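PDB 6I86: uncharacterized protein from Chondromyces crocatus, which is of unknown function but is encoded in the crocagin biosynthetic gene cluster, and so probably takes part in making this ribosomally derived peptide. Local coordinates for residues L19-D22 with I27-P30; S15-F20 with D40-L45; P30-W33 with D37-D40; C25-N28 with F32-T35. All coordinates share one frame; numbering follows the deposited sequence.

Interaction 1 (L19-D22 with I27-P30); sequences LFFD and INSP
L19 meets I27 through the ends of the two side chains, CD1 of L19 lying 3.8 Å from CD1 of I27, and the two chains cross at about a right angle. The same leucine also reaches I42 of the helix 38-47. F20 points away from the loop, onto the opposite face of the sheet, where it touches L54 and A97, so the loop is met by alternate residues of a strand inside the antiparallel sheet, hydrogen-bonded through its backbone to V52 on one neighbour and to C98 and V96 on the other. The third residue, F21, carries the main contact. CG2 of I27 sits over the middle of one face of its ring, 3.4 Å from the centroid and 10° off the ring normal, a close CH-pi contact. With F21 CG held between the backbone N and the carbonyl carbon (chi1 44°), the ring is brought up against the loop, where its CE1 also meets CB of N28 at 3.8 Å. An alanine in place of F21 would probably leave the I27 methyl without its aromatic platform and open a gap between strand and loop. The amide of N28 is tied down elsewhere, ND2 bonding to the carbonyl of A23 and to OD1 of N106.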
loop_
_atom_site.group_PDB
_atom_site.type_symbol
_atom_site.label_atom_id
_atom_site.label_comp_id
_atom_site.label_asym_id
_atom_site.label_seq_id
_atom_site.Cartn_x
_atom_site.Cartn_y
_atom_site.Cartn_z
ATOM N N LEU A 19 -0.507 2.366 4.995
ATOM C CA LEU A 19 -1.944 2.309 4.761
ATOM C C LEU A 19 -2.273 2.851 3.379
ATOM O O LEU A 19 -1.820 3.939 3.010
ATOM C CB LEU A 19 -2.700 3.099 5.835
ATOM C CG LEU A 19 -2.403 2.706 7.283
ATOM C CD1 LEU A 19 -2.967 3.742 8.243
ATOM C CD2 LEU A 19 -2.951 1.320 7.601
ATOM N N PHE A 20 -3.067 2.094 2.624
ATOM C CA PHE A 20 -3.514 2.472 1.291
ATOM C C PHE A 20 -5.018 2.692 1.318
ATOM O O PHE A 20 -5.752 1.883 1.887
ATOM C CB PHE A 20 -3.187 1.391 0.257
ATOM C CG PHE A 20 -1.768 1.412 -0.225
ATOM C CD1 PHE A 20 -0.742 1.841 0.595
ATOM C CD2 PHE A 20 -1.465 1.002 -1.508
ATOM C CE1 PHE A 20 0.561 1.857 0.143
ATOM C CE2 PHE A 20 -0.168 1.017 -1.960
ATOM C CZ PHE A 20 0.848 1.445 -1.136
ATOM N N PHE A 21 -5.479 3.771 0.689
ATOM C CA PHE A 21 -6.897 4.103 0.750
ATOM C C PHE A 21 -7.235 5.126 -0.323
ATOM O O PHE A 21 -6.352 5.775 -0.895
ATOM C CB PHE A 21 -7.287 4.641 2.133
ATOM C CG PHE A 21 -6.303 5.630 2.695
ATOM C CD1 PHE A 21 -6.439 6.988 2.447
ATOM C CD2 PHE A 21 -5.232 5.199 3.465
ATOM C CE1 PHE A 21 -5.530 7.895 2.968
ATOM C CE2 PHE A 21 -4.316 6.104 3.978
ATOM C CZ PHE A 21 -4.466 7.452 3.730
ATOM N N ASP A 22 -8.533 5.262 -0.582
ATOM C CA ASP A 22 -9.014 6.305 -1.474
ATOM C C ASP A 22 -8.803 7.668 -0.832
ATOM O O ASP A 22 -8.899 7.819 0.389
ATOM C CB ASP A 22 -10.492 6.090 -1.794
ATOM C CG ASP A 22 -10.982 6.976 -2.922
ATOM O OD1 ASP A 22 -11.263 8.164 -2.667
ATOM O OD2 ASP A 22 -11.087 6.485 -4.066
ATOM N N ILE A 27 -9.988 8.567 6.730
ATOM C CA ILE A 27 -8.647 8.532 7.301
ATOM C C ILE A 27 -7.748 9.616 6.720
ATOM O O ILE A 27 -6.725 9.960 7.323
ATOM C CB ILE A 27 -8.033 7.129 7.096
ATOM C CG1 ILE A 27 -6.806 6.936 7.992
ATOM C CG2 ILE A 27 -7.689 6.902 5.635
ATOM C CD1 ILE A 27 -6.319 5.505 8.070
ATOM N N ASN A 28 -8.106 10.178 5.565
ATOM C CA ASN A 28 -7.312 11.212 4.918
ATOM C C ASN A 28 -7.676 12.616 5.396
ATOM O O ASN A 28 -7.402 13.594 4.691
ATOM C CB ASN A 28 -7.460 11.115 3.397
ATOM C CG ASN A 28 -6.255 11.670 2.655
ATOM O OD1 ASN A 28 -5.149 11.714 3.190
ATOM N ND2 ASN A 28 -6.466 12.092 1.411
ATOM N N SER A 29 -8.287 12.738 6.571
ATOM C CA SER A 29 -8.649 14.022 7.147
ATOM C C SER A 29 -8.156 14.100 8.584
ATOM O O SER A 29 -8.018 13.071 9.252
ATOM C CB SER A 29 -10.170 14.244 7.108
ATOM O OG SER A 29 -10.628 14.390 5.775
ATOM N N PRO A 30 -7.865 15.306 9.078
ATOM C CA PRO A 30 -7.345 15.422 10.452
ATOM C C PRO A 30 -8.334 14.994 11.524
ATOM O O PRO A 30 -7.909 14.538 12.593
ATOM C CB PRO A 30 -6.994 16.913 10.570
ATOM C CG PRO A 30 -6.837 17.389 9.159
ATOM C CD PRO A 30 -7.812 16.588 8.354
#

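Interaction 2 (S15-F20 with D40-L45); sequences STWILF and DRIWRL
I42 on the helix 38-47 packs against W17 and L19 on the strand 17-22, an alpha-on-beta arrangement in which a helix packs on one face of the four-stranded antiparallel sheet. The strand runs between strands 51-55 and 94-99, joined to them by backbone bonds such as I18 with L54 and L19 with C98, so the helix rests on an interior strand of the sheet.

The contact itself is apolar. I42 touches with two branches. CG2, placed anti to the backbone N, fits against both partners: it is 4.0 Å from CZ3 of the W17 indole and equally far from CD2 of L19. The other branch ends in CD1, which meets CD1 of L19 at 4.0 Å. These are ordinary van der Waals distances, with no hydrogen bond between the segments. I42 and W17 cross obliquely, whereas I42 and L19 meet nearly at right angles. Further along the helix, L45 turns to L51 and F32.

Polar groups are satisfied away from this interface. The indole nitrogen NE1 of W17 bonds to OE1 of Q55, which is likely to limit the rotation of the ring. R41, on another side of the helix, reaches with NH2 to the carbonyl of N36, linking the helix to the preceding turn. Within the helix, R44 N bonds to D40 O at 3.1 Å, and L45 N bonds to R41 O at the same distance.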
loop_
_atom_site.group_PDB
_atom_site.type_symbol
_atom_site.label_atom_id
_atom_site.label_comp_id
_atom_site.label_asym_id
_atom_site.label_seq_id
_atom_site.Cartn_x
_atom_site.Cartn_y
_atom_site.Cartn_z
ATOM N N SER A 15 7.307 2.446 10.569
ATOM C CA SER A 15 7.696 1.615 11.697
ATOM C C SER A 15 6.754 0.447 11.944
ATOM O O SER A 15 7.189 -0.563 12.505
ATOM C CB SER A 15 7.792 2.461 12.977
ATOM O OG SER A 15 6.532 3.000 13.338
ATOM N N THR A 16 5.487 0.552 11.542
ATOM C CA THR A 16 4.530 -0.528 11.759
ATOM C C THR A 16 3.618 -0.731 10.554
ATOM O O THR A 16 3.640 -1.797 9.930
ATOM C CB THR A 16 3.683 -0.263 13.010
ATOM O OG1 THR A 16 3.158 1.069 12.963
ATOM C CG2 THR A 16 4.505 -0.429 14.279
ATOM N N TRP A 17 2.814 0.274 10.214
ATOM C CA TRP A 17 1.768 0.129 9.210
ATOM C C TRP A 17 1.919 1.155 8.094
ATOM O O TRP A 17 2.039 2.356 8.356
ATOM C CB TRP A 17 0.382 0.274 9.840
ATOM C CG TRP A 17 -0.011 -0.854 10.737
ATOM C CD1 TRP A 17 0.644 -2.039 10.911
ATOM C CD2 TRP A 17 -1.171 -0.911 11.571
ATOM N NE1 TRP A 17 -0.033 -2.826 11.811
ATOM C CE2 TRP A 17 -1.153 -2.156 12.231
ATOM C CE3 TRP A 17 -2.222 -0.026 11.828
ATOM C CZ2 TRP A 17 -2.145 -2.537 13.131
ATOM C CZ3 TRP A 17 -3.206 -0.406 12.721
ATOM C CH2 TRP A 17 -3.162 -1.650 13.362
ATOM N N ILE A 18 1.898 0.672 6.853
ATOM C CA ILE A 18 1.661 1.499 5.677
ATOM C C ILE A 18 0.217 1.279 5.255
ATOM O O ILE A 18 -0.245 0.133 5.177
ATOM C CB ILE A 18 2.634 1.150 4.537
ATOM C CG1 ILE A 18 4.080 1.347 4.992
ATOM C CG2 ILE A 18 2.345 1.999 3.312
ATOM C CD1 ILE A 18 5.103 0.643 4.123
ATOM N N LEU A 19 -0.507 2.366 4.995
ATOM C CA LEU A 19 -1.944 2.309 4.761
ATOM C C LEU A 19 -2.273 2.851 3.379
ATOM O O LEU A 19 -1.820 3.939 3.010
ATOM C CB LEU A 19 -2.700 3.099 5.835
ATOM C CG LEU A 19 -2.403 2.706 7.283
ATOM C CD1 LEU A 19 -2.967 3.742 8.243
ATOM C CD2 LEU A 19 -2.951 1.320 7.601
ATOM N N PHE A 20 -3.067 2.094 2.624
ATOM C CA PHE A 20 -3.514 2.472 1.291
ATOM C C PHE A 20 -5.018 2.692 1.318
ATOM O O PHE A 20 -5.752 1.883 1.887
ATOM C CB PHE A 20 -3.187 1.391 0.257
ATOM C CG PHE A 20 -1.768 1.412 -0.225
ATOM C CD1 PHE A 20 -0.742 1.841 0.595
ATOM C CD2 PHE A 20 -1.465 1.002 -1.508
ATOM C CE1 PHE A 20 0.561 1.857 0.143
ATOM C CE2 PHE A 20 -0.168 1.017 -1.960
ATOM C CZ PHE A 20 0.848 1.445 -1.136
ATOM N N ASP A 40 -8.488 1.466 16.410
ATOM C CA ASP A 40 -9.677 0.650 16.191
ATOM C C ASP A 40 -10.390 1.056 14.912
ATOM O O ASP A 40 -10.935 0.205 14.198
ATOM C CB ASP A 40 -10.631 0.758 17.382
ATOM C CG ASP A 40 -10.101 0.068 18.619
ATOM O OD1 ASP A 40 -10.482 0.470 19.737
ATOM O OD2 ASP A 40 -9.305 -0.883 18.470
ATOM N N ARG A 41 -10.398 2.353 14.605
ATOM C CA ARG A 41 -11.108 2.821 13.422
ATOM C C ARG A 41 -10.337 2.514 12.145
ATOM O O ARG A 41 -10.941 2.397 11.073
ATOM C CB ARG A 41 -11.398 4.317 13.551
ATOM C CG ARG A 41 -12.484 4.620 14.573
ATOM C CD ARG A 41 -12.773 6.106 14.711
ATOM N NE ARG A 41 -11.795 6.773 15.562
ATOM C CZ ARG A 41 -10.897 7.650 15.125
ATOM N NH1 ARG A 41 -10.857 7.982 13.842
ATOM N NH2 ARG A 41 -10.043 8.203 15.975
ATOM N N ILE A 42 -9.011 2.376 12.234
ATOM C CA ILE A 42 -8.242 1.868 11.101
ATOM C C ILE A 42 -8.660 0.437 10.783
ATOM O O ILE A 42 -8.880 0.076 9.621
ATOM C CB ILE A 42 -6.731 1.960 11.384
ATOM C CG1 ILE A 42 -6.290 3.416 11.528
ATOM C CG2 ILE A 42 -5.940 1.274 10.283
ATOM C CD1 ILE A 42 -4.804 3.577 11.741
ATOM N N TRP A 43 -8.775 -0.401 11.818
ATOM C CA TRP A 43 -9.134 -1.799 11.603
ATOM C C TRP A 43 -10.544 -1.933 11.044
ATOM O O TRP A 43 -10.821 -2.844 10.255
ATOM C CB TRP A 43 -8.999 -2.586 12.904
ATOM C CG TRP A 43 -8.910 -4.061 12.689
ATOM C CD1 TRP A 43 -9.886 -4.988 12.917
ATOM C CD2 TRP A 43 -7.784 -4.783 12.178
ATOM N NE1 TRP A 43 -9.432 -6.243 12.591
ATOM C CE2 TRP A 43 -8.144 -6.144 12.134
ATOM C CE3 TRP A 43 -6.505 -4.409 11.759
ATOM C CZ2 TRP A 43 -7.270 -7.132 11.689
ATOM C CZ3 TRP A 43 -5.639 -5.389 11.317
ATOM C CH2 TRP A 43 -6.024 -6.735 11.285
ATOM N N ARG A 44 -11.452 -1.044 11.450
ATOM C CA ARG A 44 -12.803 -1.077 10.899
ATOM C C ARG A 44 -12.805 -0.700 9.424
ATOM O O ARG A 44 -13.552 -1.285 8.631
ATOM C CB ARG A 44 -13.717 -0.147 11.689
ATOM C CG ARG A 44 -14.000 -0.631 13.086
ATOM C CD ARG A 44 -15.379 -0.204 13.511
ATOM N NE ARG A 44 -15.497 1.240 13.688
ATOM C CZ ARG A 44 -15.130 1.885 14.790
ATOM N NH1 ARG A 44 -14.613 1.214 15.811
ATOM N NH2 ARG A 44 -15.280 3.199 14.873
ATOM N N LEU A 45 -11.982 0.277 9.039
ATOM C CA LEU A 45 -11.841 0.601 7.624
ATOM C C LEU A 45 -11.261 -0.574 6.849
ATOM O O LEU A 45 -11.670 -0.839 5.712
ATOM C CB LEU A 45 -10.967 1.845 7.454
ATOM C CG LEU A 45 -11.586 3.190 7.835
ATOM C CD1 LEU A 45 -10.556 4.308 7.731
ATOM C CD2 LEU A 45 -12.796 3.486 6.962
#

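Interaction 3 (P30-W33 with D37-D40); sequences PAFW and DAVD
The carbonyl oxygen of F32, whose ring meets A38 across the turn, accepts a hydrogen bond from NH1 of R41, and the guanidinium group of that arginine also makes a cation-pi contact with the F32 ring. One residue of the helix 38-47 is thus attached to both the backbone and the side chain of F32. Nearer the start of that helix the packing falls to A38. Its methyl CB lies 4.1 Å from CE1 of F32 and 4.2 Å from CE3 of W33, fitting against both aromatic residues at once. The carbonyl oxygen of A38 comes to 4.0 Å from CE1 of F32, a van der Waals approach and no more.

The contact closes a short connection between two consecutive helices: the weakly bonded helix 30-34, three linking residues, then the helix 38-47. D37, just before the second helix, takes a left-handed backbone conformation (phi 58°), which helps the chain change direction there, and its carboxylate makes no capping bond. The approach is close, with CA of W33 5.9 Å from CA of A38, and at this separation the methyl of A38 reaches both rings. F32 has CG anti to the backbone N (chi1 -176°), which carries the ring over to the second helix, where I42 and L45 also touch it. The neighbouring aromatics touch each other as well, CD1 of F32 standing 3.6 Å above the W33 ring plane, toward the rim. Elsewhere the W33 indole touches I42 and P103.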
loop_
_atom_site.group_PDB
_atom_site.type_symbol
_atom_site.label_atom_id
_atom_site.label_comp_id
_atom_site.label_asym_id
_atom_site.label_seq_id
_atom_site.Cartn_x
_atom_site.Cartn_y
_atom_site.Cartn_z
ATOM N N PRO A 30 -7.865 15.306 9.078
ATOM C CA PRO A 30 -7.345 15.422 10.452
ATOM C C PRO A 30 -8.334 14.994 11.524
ATOM O O PRO A 30 -7.909 14.538 12.593
ATOM C CB PRO A 30 -6.994 16.913 10.570
ATOM C CG PRO A 30 -6.837 17.389 9.159
ATOM C CD PRO A 30 -7.812 16.588 8.354
ATOM N N ALA A 31 -9.641 15.124 11.274
ATOM C CA ALA A 31 -10.629 14.750 12.282
ATOM C C ALA A 31 -10.552 13.269 12.628
ATOM O O ALA A 31 -10.899 12.874 13.747
ATOM C CB ALA A 31 -12.033 15.109 11.799
ATOM N N PHE A 32 -10.106 12.439 11.683
ATOM C CA PHE A 32 -9.945 11.014 11.956
ATOM C C PHE A 32 -8.930 10.779 13.069
ATOM O O PHE A 32 -9.153 9.952 13.959
ATOM C CB PHE A 32 -9.521 10.288 10.677
ATOM C CG PHE A 32 -9.412 8.793 10.823
ATOM C CD1 PHE A 32 -8.268 8.211 11.353
ATOM C CD2 PHE A 32 -10.444 7.966 10.407
ATOM C CE1 PHE A 32 -8.165 6.837 11.483
ATOM C CE2 PHE A 32 -10.345 6.592 10.531
ATOM C CZ PHE A 32 -9.204 6.027 11.070
ATOM N N TRP A 33 -7.811 11.501 13.037
ATOM C CA TRP A 33 -6.695 11.222 13.931
ATOM C C TRP A 33 -6.726 12.040 15.213
ATOM O O TRP A 33 -6.041 11.677 16.177
ATOM C CB TRP A 33 -5.375 11.470 13.196
ATOM C CG TRP A 33 -5.215 10.588 11.999
ATOM C CD1 TRP A 33 -5.678 10.827 10.736
ATOM C CD2 TRP A 33 -4.563 9.315 11.954
ATOM N NE1 TRP A 33 -5.348 9.784 9.907
ATOM C CE2 TRP A 33 -4.664 8.842 10.630
ATOM C CE3 TRP A 33 -3.899 8.530 12.901
ATOM C CZ2 TRP A 33 -4.122 7.622 10.231
ATOM C CZ3 TRP A 33 -3.365 7.319 12.503
ATOM C CH2 TRP A 33 -3.480 6.876 11.181
ATOM N N ASP A 37 -8.869 6.252 19.829
ATOM C CA ASP A 37 -9.077 4.925 19.244
ATOM C C ASP A 37 -9.000 4.954 17.723
ATOM O O ASP A 37 -9.747 4.258 17.033
ATOM C CB ASP A 37 -10.401 4.311 19.694
ATOM C CG ASP A 37 -10.495 4.175 21.186
ATOM O OD1 ASP A 37 -9.439 4.044 21.839
ATOM O OD2 ASP A 37 -11.628 4.180 21.701
ATOM N N ALA A 38 -8.086 5.767 17.192
ATOM C CA ALA A 38 -7.847 5.732 15.757
ATOM C C ALA A 38 -7.412 4.344 15.310
ATOM O O ALA A 38 -7.723 3.929 14.189
ATOM C CB ALA A 38 -6.801 6.775 15.369
ATOM N N VAL A 39 -6.721 3.605 16.182
ATOM C CA VAL A 39 -6.249 2.270 15.829
ATOM C C VAL A 39 -7.424 1.321 15.615
ATOM O O VAL A 39 -7.383 0.453 14.733
ATOM C CB VAL A 39 -5.274 1.750 16.904
ATOM C CG1 VAL A 39 -5.985 1.538 18.240
ATOM C CG2 VAL A 39 -4.601 0.468 16.438
ATOM N N ASP A 40 -8.488 1.466 16.410
ATOM C CA ASP A 40 -9.677 0.650 16.191
ATOM C C ASP A 40 -10.390 1.056 14.912
ATOM O O ASP A 40 -10.935 0.205 14.198
ATOM C CB ASP A 40 -10.631 0.758 17.382
ATOM C CG ASP A 40 -10.101 0.068 18.619
ATOM O OD1 ASP A 40 -10.482 0.470 19.737
ATOM O OD2 ASP A 40 -9.305 -0.883 18.470
#

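Interaction 4 (C25-N28 with F32-T35); sequences CSIN and FWST
The loop that follows strand 17-22 tightens into a 3-10 turn just before the helix 30-34, and the two are fastened together here by a hydrogen bond from the W33 indole. NE1 of W33 donates to the carbonyl oxygen of I27 over 2.9 Å, with an N-H...O angle of 155°. The oxygen lies near the indole plane, and the nitrogen arrives in the carbonyl plane, on a lone pair. Beside this bond, CG1 of I27 packs 3.6 Å from CZ2 of W33, so the isoleucine holds the indole by both its backbone and its side chain. F32 covers the turn with a ring face: CA of I27 stands 3.9 Å from the ring centroid, 24° off the normal, as a CH-pi contact. OG of S26 lies beside the same ring, 3.6 Å from CD2 of F32. A serine in place of F32 would probably leave CA of I27 and OG of S26 without the ring they lie against. The turn is closed by N28 N bonding to C25 O at 2.9 Å, an i to i+3 bond of the kind that defines a 3-10 turn, here leading into a short helix.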
loop_
_atom_site.group_PDB
_atom_site.type_symbol
_atom_site.label_atom_id
_atom_site.label_comp_id
_atom_site.label_asym_id
_atom_site.label_seq_id
_atom_site.Cartn_x
_atom_site.Cartn_y
_atom_site.Cartn_z
ATOM N N CYS A 25 -11.342 8.875 1.590
ATOM C CA CYS A 25 -11.589 8.123 2.813
ATOM C C CYS A 25 -11.416 9.020 4.033
ATOM O O CYS A 25 -10.600 9.947 4.035
ATOM C CB CYS A 25 -10.645 6.922 2.899
ATOM S SG CYS A 25 -10.949 5.824 4.306
ATOM N N SER A 26 -12.203 8.737 5.078
ATOM C CA SER A 26 -12.179 9.559 6.284
ATOM C C SER A 26 -10.791 9.620 6.906
ATOM O O SER A 26 -10.438 10.621 7.539
ATOM C CB SER A 26 -13.186 9.021 7.303
ATOM O OG SER A 26 -12.853 7.701 7.700
ATOM N N ILE A 27 -9.988 8.567 6.730
ATOM C CA ILE A 27 -8.647 8.532 7.301
ATOM C C ILE A 27 -7.748 9.616 6.720
ATOM O O ILE A 27 -6.725 9.960 7.323
ATOM C CB ILE A 27 -8.033 7.129 7.096
ATOM C CG1 ILE A 27 -6.806 6.936 7.992
ATOM C CG2 ILE A 27 -7.689 6.902 5.635
ATOM C CD1 ILE A 27 -6.319 5.505 8.070
ATOM N N ASN A 28 -8.106 10.178 5.565
ATOM C CA ASN A 28 -7.312 11.212 4.918
ATOM C C ASN A 28 -7.676 12.616 5.396
ATOM O O ASN A 28 -7.402 13.594 4.691
ATOM C CB ASN A 28 -7.460 11.115 3.397
ATOM C CG ASN A 28 -6.255 11.670 2.655
ATOM O OD1 ASN A 28 -5.149 11.714 3.190
ATOM N ND2 ASN A 28 -6.466 12.092 1.411
ATOM N N PHE A 32 -10.106 12.439 11.683
ATOM C CA PHE A 32 -9.945 11.014 11.956
ATOM C C PHE A 32 -8.930 10.779 13.069
ATOM O O PHE A 32 -9.153 9.952 13.959
ATOM C CB PHE A 32 -9.521 10.288 10.677
ATOM C CG PHE A 32 -9.412 8.793 10.823
ATOM C CD1 PHE A 32 -8.268 8.211 11.353
ATOM C CD2 PHE A 32 -10.444 7.966 10.407
ATOM C CE1 PHE A 32 -8.165 6.837 11.483
ATOM C CE2 PHE A 32 -10.345 6.592 10.531
ATOM C CZ PHE A 32 -9.204 6.027 11.070
ATOM N N TRP A 33 -7.811 11.501 13.037
ATOM C CA TRP A 33 -6.695 11.222 13.931
ATOM C C TRP A 33 -6.726 12.040 15.213
ATOM O O TRP A 33 -6.041 11.677 16.177
ATOM C CB TRP A 33 -5.375 11.470 13.196
ATOM C CG TRP A 33 -5.215 10.588 11.999
ATOM C CD1 TRP A 33 -5.678 10.827 10.736
ATOM C CD2 TRP A 33 -4.563 9.315 11.954
ATOM N NE1 TRP A 33 -5.348 9.784 9.907
ATOM C CE2 TRP A 33 -4.664 8.842 10.630
ATOM C CE3 TRP A 33 -3.899 8.530 12.901
ATOM C CZ2 TRP A 33 -4.122 7.622 10.231
ATOM C CZ3 TRP A 33 -3.365 7.319 12.503
ATOM C CH2 TRP A 33 -3.480 6.876 11.181
ATOM N N SER A 34 -7.501 13.124 15.256
ATOM C CA SER A 34 -7.547 13.969 16.442
ATOM C C SER A 34 -8.342 13.350 17.586
ATOM O O SER A 34 -8.138 13.739 18.740
ATOM C CB SER A 34 -8.134 15.339 16.091
ATOM O OG SER A 34 -9.505 15.233 15.752
ATOM N N THR A 35 -9.237 12.409 17.301
ATOM C CA THR A 35 -10.014 11.740 18.335
ATOM C C THR A 35 -9.436 10.355 18.625
ATOM O O THR A 35 -8.603 9.830 17.884
ATOM C CB THR A 35 -11.492 11.645 17.937
ATOM O OG1 THR A 35 -12.218 10.954 18.961
ATOM C CG2 THR A 35 -11.656 10.904 16.627
#

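Interactions 1 and 2 are buried and share L19 on the strand 17-22. They set the loop and the helix 38-47 against the same face of the antiparallel sheet, by apolar contact alone between the segments. Interactions 3 and 4 lie farther from the centre of the chain, are partly buried and share F32 and W33 of the helix 30-34. There aromatic rings meet small groups and backbone, and interaction 4 adds the one hydrogen bond between paired segments. I27 serves both zones, its CG2 meeting F21 of the strand while its CA, CG1 and carbonyl oxygen meet the helix 30-34, and R41, from the helix of interaction 2, grips F32 of interactions 3 and 4.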